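Local coordinates for integrase (Bovine immunodeficiency virus, PDB 3KKS), which forms the catalytic core of a retroviral integrase, the enzyme that inserts viral DNA into the DNA of the host cell, at residues 37-40 with 41-45; 47-51 with 52-56; 71-74 with 75-79. All blocks are in the same frame, centred on the assembly; numbering follows the deposited sequence.

Contact 1. Residues 37-40 with 41-45; sequences TALQ and VALCI
Thr37 and Val41 meet at the start of helix 38-51, where a threonine at the N-cap position opens the first turn. Thr37 O accepts from Val41 N at 3.1 Å, while the hydroxyl Thr37 OG1 turns to Gln40 N, 3.3 Å away, in a weak capping bond. Threonine suits this place because its short side chain carries an acceptor back to a backbone N-H that has no earlier turn to bind. The valine also lays its CG2 branch against the same carbonyl, Val41 CG2 lying 3.2 Å from Thr37 O; with CG1 anti to the backbone N (chi1 170°), CG2 is the methyl beside that nitrogen and so faces the preceding turn. Ala38 follows: Ala38 O takes Ala42 N at 2.9 Å, and the small Ala42 CB rests on the same oxygen. Leu39 repeats the pattern with Leu43 N, and here side chains meet as well: Leu39 CD1 reaches Leu43 CD2 at 3.9 Å, the two branched ends crossing at a slant along the more exposed flank of the helix. Gln40 closes the segment. Gln40 O receives Cys44 N at 2.9 Å in a bond pointing nearly straight out from the carbonyl. The bend of the glutamine chain at chi2 (-49°) brings Gln40 OE1 to 3.9 Å from Leu43 CD2, so this methyl touches both Leu39 and the amide oxygen. Cys44 SG lies near Gln40 O, on the flank facing Gln31 and Ile33 of strand 28-33, whereas Val41 and Ala42 pack on Ile70 of helix 68-76. The arrangement is that of a threonine-capped amphipathic helix lying beside the mixed sheet of the RNase H-like fold of retroviral integrases.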
ATOM      1  N   THR A  37      10.402  -9.572  -7.100  1.00 36.96           N
ATOM      2  CA  THR A  37      10.668 -10.906  -6.580  1.00 35.84           C
ATOM      3  C   THR A  37       9.906 -11.122  -5.286  1.00 35.00           C
ATOM      4  O   THR A  37       9.368 -10.178  -4.700  1.00 35.44           O
ATOM      5  CB  THR A  37      12.166 -11.114  -6.286  1.00 35.50           C
ATOM      6  OG1 THR A  37      12.655 -10.019  -5.503  1.00 36.05           O
ATOM      7  CG2 THR A  37      12.960 -11.211  -7.575  1.00 35.04           C
ATOM      8  N   ALA A  38       9.866 -12.369  -4.840  1.00 31.95           N
ATOM      9  CA  ALA A  38       9.179 -12.701  -3.610  1.00 31.29           C
ATOM     10  C   ALA A  38       9.977 -12.157  -2.436  1.00 30.65           C
ATOM     11  O   ALA A  38       9.416 -11.817  -1.398  1.00 30.58           O
ATOM     12  CB  ALA A  38       9.035 -14.211  -3.487  1.00 32.16           C
ATOM     13  N   LEU A  39      11.294 -12.088  -2.607  1.00 30.81           N
ATOM     14  CA  LEU A  39      12.181 -11.594  -1.567  1.00 30.31           C
ATOM     15  C   LEU A  39      11.911 -10.118  -1.293  1.00 29.77           C
ATOM     16  O   LEU A  39      11.783  -9.708  -0.144  1.00 29.81           O
ATOM     17  CB  LEU A  39      13.644 -11.812  -1.977  1.00 30.74           C
ATOM     18  CG  LEU A  39      14.789 -11.388  -1.043  1.00 29.97           C
ATOM     19  CD1 LEU A  39      15.103  -9.931  -1.243  1.00 35.19           C
ATOM     20  CD2 LEU A  39      14.434 -11.673   0.397  1.00 29.57           C
ATOM     21  N   GLN A  40      11.821  -9.319  -2.348  1.00 29.82           N
ATOM     22  CA  GLN A  40      11.546  -7.902  -2.172  1.00 29.13           C
ATOM     23  C   GLN A  40      10.166  -7.747  -1.549  1.00 27.73           C
ATOM     24  O   GLN A  40      10.002  -7.013  -0.574  1.00 30.08           O
ATOM     25  CB  GLN A  40      11.603  -7.167  -3.508  1.00 28.32           C
ATOM     26  CG  GLN A  40      12.977  -7.182  -4.146  1.00 31.93           C
ATOM     27  CD  GLN A  40      14.062  -6.788  -3.176  1.00 32.58           C
ATOM     28  OE1 GLN A  40      13.918  -5.825  -2.421  1.00 32.15           O
ATOM     29  NE2 GLN A  40      15.163  -7.531  -3.190  1.00 34.93           N
ATOM     30  N   VAL A  41       9.179  -8.453  -2.092  1.00 26.13           N
ATOM     31  CA  VAL A  41       7.832  -8.374  -1.547  1.00 25.67           C
ATOM     32  C   VAL A  41       7.813  -8.685  -0.049  1.00 25.83           C
ATOM     33  O   VAL A  41       7.132  -8.008   0.719  1.00 27.02           O
ATOM     34  CB  VAL A  41       6.870  -9.321  -2.283  1.00 24.89           C
ATOM     35  CG1 VAL A  41       5.537  -9.407  -1.532  1.00 22.77           C
ATOM     36  CG2 VAL A  41       6.624  -8.794  -3.696  1.00 26.87           C
ATOM     37  N   ALA A  42       8.563  -9.703   0.365  1.00 25.21           N
ATOM     38  CA  ALA A  42       8.630 -10.081   1.773  1.00 23.81           C
ATOM     39  C   ALA A  42       9.197  -8.935   2.604  1.00 24.32           C
ATOM     40  O   ALA A  42       8.717  -8.656   3.701  1.00 26.31           O
ATOM     41  CB  ALA A  42       9.490 -11.319   1.937  1.00 23.16           C
ATOM     42  N   LEU A  43      10.226  -8.278   2.081  1.00 24.58           N
ATOM     43  CA  LEU A  43      10.841  -7.150   2.776  1.00 24.93           C
ATOM     44  C   LEU A  43       9.781  -6.048   2.948  1.00 24.65           C
ATOM     45  O   LEU A  43       9.662  -5.451   4.018  1.00 25.26           O
ATOM     46  CB  LEU A  43      12.030  -6.635   1.961  1.00 23.71           C
ATOM     47  CG  LEU A  43      13.449  -6.947   2.454  1.00 27.44           C
ATOM     48  CD1 LEU A  43      13.457  -8.203   3.283  1.00 23.96           C
ATOM     49  CD2 LEU A  43      14.391  -7.066   1.267  1.00 26.67           C
ATOM     50  N   CYS A  44       9.011  -5.799   1.890  1.00 22.61           N
ATOM     51  CA  CYS A  44       7.956  -4.795   1.926  1.00 23.05           C
ATOM     52  C   CYS A  44       6.893  -5.114   2.977  1.00 22.21           C
ATOM     53  O   CYS A  44       6.455  -4.226   3.707  1.00 20.44           O
ATOM     54  CB  CYS A  44       7.298  -4.665   0.553  1.00 23.65           C
ATOM     55  SG  CYS A  44       8.312  -3.791  -0.661  1.00 24.28           S
ATOM     56  N   ILE A  45       6.479  -6.377   3.050  1.00 23.71           N
ATOM     57  CA  ILE A  45       5.475  -6.788   4.033  1.00 24.98           C
ATOM     58  C   ILE A  45       6.008  -6.613   5.454  1.00 23.95           C
ATOM     59  O   ILE A  45       5.286  -6.171   6.338  1.00 23.68           O
ATOM     60  CB  ILE A  45       5.058  -8.266   3.835  1.00 25.42           C
ATOM     61  CG1 ILE A  45       4.349  -8.441   2.490  1.00 25.16           C
ATOM     62  CG2 ILE A  45       4.133  -8.705   4.962  1.00 22.93           C
ATOM     63  CD1 ILE A  45       3.974  -9.886   2.189  1.00 25.36           C
TER

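Contact 2. Residues 47-51 with 52-56; sequences QLIQR and YTVLH
Leu48 and Tyr52 join where helix 38-51 gives way to the connection leading into strand 56-59 of the RNase H-like core: a helix C-terminus whose last turn is closed by Tyr52 N donating to Leu48 O at 2.8 Å, nearly straight along the carbonyl direction. Tyr52 is the first residue to leave helical angles, and the chain then extends through Thr53 and points the Val54 side chain at the last turn.

The tight side is apolar. Leu48, with CG anti to its own N (chi1 -167°), splits its two methyls between two partners. Leu48 CD1 meets Tyr52 CD2 at 3.9 Å, the leucine and the tyrosine crossing at about a right angle, and Leu48 CD2 meets Val54 CG2 at 3.8 Å. A leucine serves both because it forks; the beta-branched valine suits the extended chain and offers a compact wedge, Val54 CB also lying 4.3 Å from Ile49 CG1. Farther in, Leu48 packs on Trp5, Trp18 and Ala20 of the sheet. The tyrosine is amphipathic: its ring meets Trp5 and stands edge-to-face with Tyr143, while its hydroxyl hydrogen-bonds to Glu29.

The other flank is polar and looser, exposed in the chain itself although Gln47 and Arg51 touch a crystal neighbour, which may influence their poses. Arg51 keeps its CB against the tyrosine ring, 3.6 Å from Tyr52 CD2, but its chain runs extended from CG to NE away from the loop and back along the helix. There Gln47, one turn earlier, supplies a carbonyl oxygen that suits a cationic donor: Gln47 OE1 takes Arg51 NH2 at 2.8 Å, the oxygen lying 28° out of the guanidinium plane.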
ATOM      1  N   GLN A  47       8.181  -4.474   6.463  1.00 25.73           N
ATOM      2  CA  GLN A  47       8.202  -3.031   6.727  1.00 27.27           C
ATOM      3  C   GLN A  47       6.787  -2.550   7.061  1.00 26.26           C
ATOM      4  O   GLN A  47       6.583  -1.751   7.971  1.00 24.61           O
ATOM      5  CB  GLN A  47       8.684  -2.261   5.496  1.00 29.69           C
ATOM      6  CG  GLN A  47      10.181  -2.306   5.205  1.00 35.71           C
ATOM      7  CD  GLN A  47      10.943  -1.140   5.829  1.00 37.84           C
ATOM      8  OE1 GLN A  47      10.472   0.000   5.823  1.00 37.77           O
ATOM      9  NE2 GLN A  47      12.134  -1.421   6.353  1.00 38.04           N
ATOM     10  N   LEU A  48       5.809  -3.038   6.302  1.00 25.94           N
ATOM     11  CA  LEU A  48       4.418  -2.657   6.511  1.00 25.86           C
ATOM     12  C   LEU A  48       3.936  -3.108   7.885  1.00 26.81           C
ATOM     13  O   LEU A  48       3.308  -2.344   8.618  1.00 25.19           O
ATOM     14  CB  LEU A  48       3.527  -3.291   5.443  1.00 25.86           C
ATOM     15  CG  LEU A  48       2.116  -2.701   5.380  1.00 25.76           C
ATOM     16  CD1 LEU A  48       2.180  -1.284   4.796  1.00 19.37           C
ATOM     17  CD2 LEU A  48       1.228  -3.581   4.527  1.00 24.40           C
ATOM     18  N   ILE A  49       4.238  -4.356   8.220  1.00 26.55           N
ATOM     19  CA  ILE A  49       3.834  -4.934   9.496  1.00 31.03           C
ATOM     20  C   ILE A  49       4.589  -4.247  10.635  1.00 30.56           C
ATOM     21  O   ILE A  49       4.121  -4.203  11.767  1.00 33.24           O
ATOM     22  CB  ILE A  49       4.089  -6.476   9.482  1.00 33.35           C
ATOM     23  CG1 ILE A  49       2.868  -7.210  10.029  1.00 34.72           C
ATOM     24  CG2 ILE A  49       5.359  -6.830  10.258  1.00 34.69           C
ATOM     25  CD1 ILE A  49       2.567  -6.913  11.478  1.00 38.75           C
ATOM     26  N   GLN A  50       5.744  -3.683  10.304  1.00 32.09           N
ATOM     27  CA  GLN A  50       6.594  -2.966  11.259  1.00 32.31           C
ATOM     28  C   GLN A  50       5.974  -1.623  11.643  1.00 32.41           C
ATOM     29  O   GLN A  50       5.948  -1.244  12.814  1.00 33.00           O
ATOM     30  CB  GLN A  50       7.970  -2.721  10.618  1.00 32.71           C
ATOM     31  CG  GLN A  50       8.837  -1.624  11.250  1.00 32.05           C
ATOM     32  CD  GLN A  50       9.947  -1.137  10.307  1.00 36.71           C
ATOM     33  OE1 GLN A  50      10.624  -1.936   9.639  1.00 35.96           O
ATOM     34  NE2 GLN A  50      10.142   0.177  10.253  1.00 37.54           N
ATOM     35  N   ARG A  51       5.476  -0.910  10.638  1.00 31.30           N
ATOM     36  CA  ARG A  51       4.890   0.409  10.830  1.00 30.46           C
ATOM     37  C   ARG A  51       3.391   0.453  11.135  1.00 28.56           C
ATOM     38  O   ARG A  51       2.931   1.311  11.877  1.00 28.32           O
ATOM     39  CB  ARG A  51       5.165   1.258   9.586  1.00 33.72           C
ATOM     40  CG  ARG A  51       6.620   1.222   9.134  1.00 38.82           C
ATOM     41  CD  ARG A  51       6.845   1.999   7.835  1.00 42.75           C
ATOM     42  NE  ARG A  51       8.231   1.902   7.372  1.00 47.31           N
ATOM     43  CZ  ARG A  51       9.288   2.250   8.099  1.00 48.97           C
ATOM     44  NH1 ARG A  51       9.119   2.726   9.325  1.00 51.81           N
ATOM     45  NH2 ARG A  51      10.513   2.120   7.607  1.00 52.89           N
ATOM     46  N   TYR A  52       2.632  -0.477  10.576  1.00 25.42           N
ATOM     47  CA  TYR A  52       1.190  -0.469  10.762  1.00 23.61           C
ATOM     48  C   TYR A  52       0.635  -1.783  11.294  1.00 23.75           C
ATOM     49  O   TYR A  52       1.365  -2.737  11.545  1.00 22.04           O
ATOM     50  CB  TYR A  52       0.520  -0.184   9.415  1.00 24.69           C
ATOM     51  CG  TYR A  52       0.983   1.088   8.738  1.00 24.97           C
ATOM     52  CD1 TYR A  52       0.336   2.298   8.977  1.00 24.00           C
ATOM     53  CD2 TYR A  52       2.052   1.079   7.845  1.00 22.23           C
ATOM     54  CE1 TYR A  52       0.731   3.467   8.343  1.00 22.92           C
ATOM     55  CE2 TYR A  52       2.458   2.246   7.204  1.00 23.17           C
ATOM     56  CZ  TYR A  52       1.791   3.435   7.459  1.00 23.58           C
ATOM     57  OH  TYR A  52       2.169   4.597   6.835  1.00 25.49           O
ATOM     58  N   THR A  53      -0.681  -1.811  11.452  1.00 23.37           N
ATOM     59  CA  THR A  53      -1.375  -3.005  11.889  1.00 24.53           C
ATOM     60  C   THR A  53      -1.888  -3.642  10.605  1.00 25.59           C
ATOM     61  O   THR A  53      -2.585  -3.003   9.818  1.00 24.87           O
ATOM     62  CB  THR A  53      -2.570  -2.663  12.786  1.00 25.45           C
ATOM     63  OG1 THR A  53      -2.095  -2.040  13.985  1.00 25.64           O
ATOM     64  CG2 THR A  53      -3.351  -3.915  13.141  1.00 25.20           C
ATOM     65  N   VAL A  54      -1.519  -4.893  10.380  1.00 26.46           N
ATOM     66  CA  VAL A  54      -1.945  -5.599   9.189  1.00 27.56           C
ATOM     67  C   VAL A  54      -2.545  -6.921   9.623  1.00 28.86           C
ATOM     68  O   VAL A  54      -1.834  -7.809  10.095  1.00 28.36           O
ATOM     69  CB  VAL A  54      -0.760  -5.883   8.255  1.00 27.54           C
ATOM     70  CG1 VAL A  54      -1.241  -6.595   6.997  1.00 24.03           C
ATOM     71  CG2 VAL A  54      -0.056  -4.592   7.926  1.00 24.28           C
ATOM     72  N   LEU A  55      -3.856  -7.043   9.453  1.00 29.49           N
ATOM     73  CA  LEU A  55      -4.570  -8.252   9.839  1.00 31.10           C
ATOM     74  C   LEU A  55      -4.929  -9.134   8.663  1.00 31.08           C
ATOM     75  O   LEU A  55      -5.093 -10.344   8.810  1.00 31.12           O
ATOM     76  CB  LEU A  55      -5.835  -7.872  10.609  1.00 30.69           C
ATOM     77  CG  LEU A  55      -5.673  -7.778  12.125  1.00 32.12           C
ATOM     78  CD1 LEU A  55      -4.223  -7.525  12.502  1.00 33.10           C
ATOM     79  CD2 LEU A  55      -6.575  -6.682  12.653  1.00 34.34           C
ATOM     80  N   HIS A  56      -5.038  -8.531   7.489  1.00 31.04           N
ATOM     81  CA  HIS A  56      -5.402  -9.281   6.307  1.00 31.38           C
ATOM     82  C   HIS A  56      -4.710  -8.668   5.101  1.00 31.81           C
ATOM     83  O   HIS A  56      -4.736  -7.450   4.912  1.00 31.50           O
ATOM     84  CB  HIS A  56      -6.931  -9.246   6.144  1.00 34.71           C
ATOM     85  CG  HIS A  56      -7.452 -10.127   5.054  1.00 36.77           C
ATOM     86  ND1 HIS A  56      -8.759 -10.564   5.019  1.00 37.06           N
ATOM     87  CD2 HIS A  56      -6.855 -10.637   3.948  1.00 36.23           C
ATOM     88  CE1 HIS A  56      -8.944 -11.306   3.941  1.00 38.53           C
ATOM     89  NE2 HIS A  56      -7.804 -11.365   3.274  1.00 37.40           N
TER

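Contact 3. Residues 71-74 with 75-79; sequences ENLC and KYLGI
Glu71 O and Lys75 N, 3.3 Å apart, continue the helix's run of i to i+4 bonds, with Tyr76 N to Asn72 O and Leu77 N to Leu73 O following. The helix then ends in a Schellman motif. Ile79 N reaches back to Cys74 O at 2.6 Å with an almost straight N-H (174°), and Gly78 N binds Lys75 O inside that loop. Gly78 is the C-prime residue; its positive phi (58°) is easily adopted by a residue with no side chain.

Across the wrapped end, Cys74 CB meets Ile79 CB at 4.0 Å, the C3 to C-double-prime apolar contact of a Schellman motif. One turn over, Leu73 and Leu77 slant across each other, with Leu73 CD1 to Leu77 CD1 at 3.4 Å, tighter than usual. Leu73 CG is anti to its N (chi1 174°), which sends CD1 along the helix to Leu77 and also to Tyr76: Leu73 CD1 lies 4.1 Å from Tyr76 CD2, at the ring edge. On the exposed flank, Lys75 lies extended over the preceding turn, its methylenes passing the backbone, with Lys75 CG 3.3 Å from Glu71 O. A water donates to the amide oxygen Asn72 OD1, and the ammonium Lys75 NZ, at the end of its extended chain, reaches that water in a weak bond.

Leu73 and Leu77 face helix 38-51, on Ala42, Ile45 and Ile49, while Cys74 and Ile79 turn to Leu57 of strand 56-59, just before the chain enters edge strand 80-83.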
ATOM      1  N   GLU A  71       3.559 -16.931   1.599  1.00 33.89           N
ATOM      2  CA  GLU A  71       2.518 -17.673   2.298  1.00 33.24           C
ATOM      3  C   GLU A  71       2.958 -18.005   3.719  1.00 32.70           C
ATOM      4  O   GLU A  71       2.197 -17.844   4.671  1.00 33.63           O
ATOM      5  CB  GLU A  71       2.192 -18.963   1.544  1.00 36.38           C
ATOM      6  CG  GLU A  71       0.804 -18.975   0.902  1.00 41.50           C
ATOM      7  CD  GLU A  71       0.853 -19.004  -0.614  1.00 45.11           C
ATOM      8  OE1 GLU A  71       1.575 -19.865  -1.168  1.00 48.28           O
ATOM      9  OE2 GLU A  71       0.165 -18.174  -1.250  1.00 46.32           O
ATOM     10  N   ASN A  72       4.188 -18.472   3.872  1.00 32.50           N
ATOM     11  CA  ASN A  72       4.675 -18.795   5.204  1.00 33.60           C
ATOM     12  C   ASN A  72       4.931 -17.528   6.034  1.00 32.92           C
ATOM     13  O   ASN A  72       4.728 -17.522   7.246  1.00 33.14           O
ATOM     14  CB  ASN A  72       5.945 -19.645   5.120  1.00 32.82           C
ATOM     15  CG  ASN A  72       5.670 -21.056   4.612  1.00 34.90           C
ATOM     16  OD1 ASN A  72       4.540 -21.542   4.668  1.00 35.63           O
ATOM     17  ND2 ASN A  72       6.708 -21.724   4.130  1.00 34.48           N
ATOM     18  N   LEU A  73       5.365 -16.455   5.378  1.00 32.61           N
ATOM     19  CA  LEU A  73       5.625 -15.203   6.079  1.00 32.76           C
ATOM     20  C   LEU A  73       4.348 -14.670   6.732  1.00 32.75           C
ATOM     21  O   LEU A  73       4.367 -14.216   7.878  1.00 33.87           O
ATOM     22  CB  LEU A  73       6.191 -14.157   5.115  1.00 32.26           C
ATOM     23  CG  LEU A  73       6.357 -12.755   5.711  1.00 32.26           C
ATOM     24  CD1 LEU A  73       7.146 -12.848   7.005  1.00 32.29           C
ATOM     25  CD2 LEU A  73       7.048 -11.836   4.719  1.00 29.82           C
ATOM     26  N   CYS A  74       3.237 -14.733   6.005  1.00 32.64           N
ATOM     27  CA  CYS A  74       1.970 -14.263   6.541  1.00 32.64           C
ATOM     28  C   CYS A  74       1.490 -15.156   7.677  1.00 34.95           C
ATOM     29  O   CYS A  74       0.874 -14.676   8.628  1.00 33.57           O
ATOM     30  CB  CYS A  74       0.913 -14.204   5.444  1.00 31.72           C
ATOM     31  SG  CYS A  74       1.170 -12.870   4.252  1.00 30.14           S
ATOM     32  N   LYS A  75       1.755 -16.455   7.579  1.00 37.04           N
ATOM     33  CA  LYS A  75       1.352 -17.365   8.648  1.00 40.45           C
ATOM     34  C   LYS A  75       2.193 -17.042   9.876  1.00 40.81           C
ATOM     35  O   LYS A  75       1.686 -17.007  10.995  1.00 42.13           O
ATOM     36  CB  LYS A  75       1.554 -18.820   8.217  1.00 41.75           C
ATOM     37  CG  LYS A  75       0.524 -19.273   7.196  1.00 42.86           C
ATOM     38  CD  LYS A  75       0.879 -20.596   6.548  1.00 45.20           C
ATOM     39  CE  LYS A  75      -0.151 -20.949   5.481  1.00 45.09           C
ATOM     40  NZ  LYS A  75       0.137 -22.238   4.802  1.00 47.71           N
ATOM     41  N   TYR A  76       3.475 -16.784   9.652  1.00 41.67           N
ATOM     42  CA  TYR A  76       4.389 -16.440  10.728  1.00 43.16           C
ATOM     43  C   TYR A  76       3.979 -15.133  11.402  1.00 42.54           C
ATOM     44  O   TYR A  76       4.077 -15.002  12.620  1.00 43.10           O
ATOM     45  CB  TYR A  76       5.817 -16.312  10.186  1.00 47.00           C
ATOM     46  CG  TYR A  76       6.759 -15.607  11.134  1.00 51.80           C
ATOM     47  CD1 TYR A  76       6.994 -16.114  12.412  1.00 53.76           C
ATOM     48  CD2 TYR A  76       7.386 -14.412  10.771  1.00 52.84           C
ATOM     49  CE1 TYR A  76       7.824 -15.450  13.308  1.00 55.99           C
ATOM     50  CE2 TYR A  76       8.221 -13.737  11.662  1.00 55.50           C
ATOM     51  CZ  TYR A  76       8.435 -14.263  12.930  1.00 56.67           C
ATOM     52  OH  TYR A  76       9.248 -13.610  13.828  1.00 58.54           O
ATOM     53  N   LEU A  77       3.521 -14.170  10.605  1.00 40.66           N
ATOM     54  CA  LEU A  77       3.105 -12.870  11.123  1.00 38.32           C
ATOM     55  C   LEU A  77       1.632 -12.853  11.526  1.00 38.76           C
ATOM     56  O   LEU A  77       1.088 -11.807  11.869  1.00 39.89           O
ATOM     57  CB  LEU A  77       3.355 -11.784  10.072  1.00 36.52           C
ATOM     58  CG  LEU A  77       4.803 -11.518   9.655  1.00 36.20           C
ATOM     59  CD1 LEU A  77       4.822 -10.700   8.373  1.00 36.80           C
ATOM     60  CD2 LEU A  77       5.545 -10.792  10.776  1.00 34.54           C
ATOM     61  N   GLY A  78       0.988 -14.015  11.487  1.00 39.36           N
ATOM     62  CA  GLY A  78      -0.419 -14.092  11.842  1.00 37.86           C
ATOM     63  C   GLY A  78      -1.276 -13.188  10.979  1.00 37.51           C
ATOM     64  O   GLY A  78      -2.142 -12.475  11.483  1.00 39.85           O
ATOM     65  N   ILE A  79      -1.035 -13.210   9.673  1.00 35.36           N
ATOM     66  CA  ILE A  79      -1.788 -12.383   8.737  1.00 33.45           C
ATOM     67  C   ILE A  79      -2.626 -13.241   7.793  1.00 32.09           C
ATOM     68  O   ILE A  79      -2.125 -14.172   7.178  1.00 31.82           O
ATOM     69  CB  ILE A  79      -0.842 -11.509   7.880  1.00 30.82           C
ATOM     70  CG1 ILE A  79      -0.144 -10.469   8.758  1.00 31.70           C
ATOM     71  CG2 ILE A  79      -1.624 -10.819   6.776  1.00 31.50           C
ATOM     72  CD1 ILE A  79       0.911  -9.670   8.018  1.00 28.75           C
TER
HETATM   73  O   HOH W   1       2.578 -22.913   2.476  1.00 43.19           O

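How the contacts relate
Contacts 1 and 2 are the two ends of helix 38-51, and contact 3 is the C-terminal end of helix 68-76, which packs against both: Ala42 and Ile45 of contact 1 meet Leu73 and Leu77, and Ile49 and Val54 of contact 2 meet Ile79. All are partly buried, but contact 3 lies farthest from the chain's centre and contact 2 nearest. Accordingly, contact 2 sets aromatic and aliphatic side chains against the sheet, whereas the outer flank of contact 3 is polar and bridged by water. Their endings differ too: a weak threonine hydroxyl cap at the start of helix 38-51, an extended chain after Tyr52, and a glycine turn that ends helix 68-76.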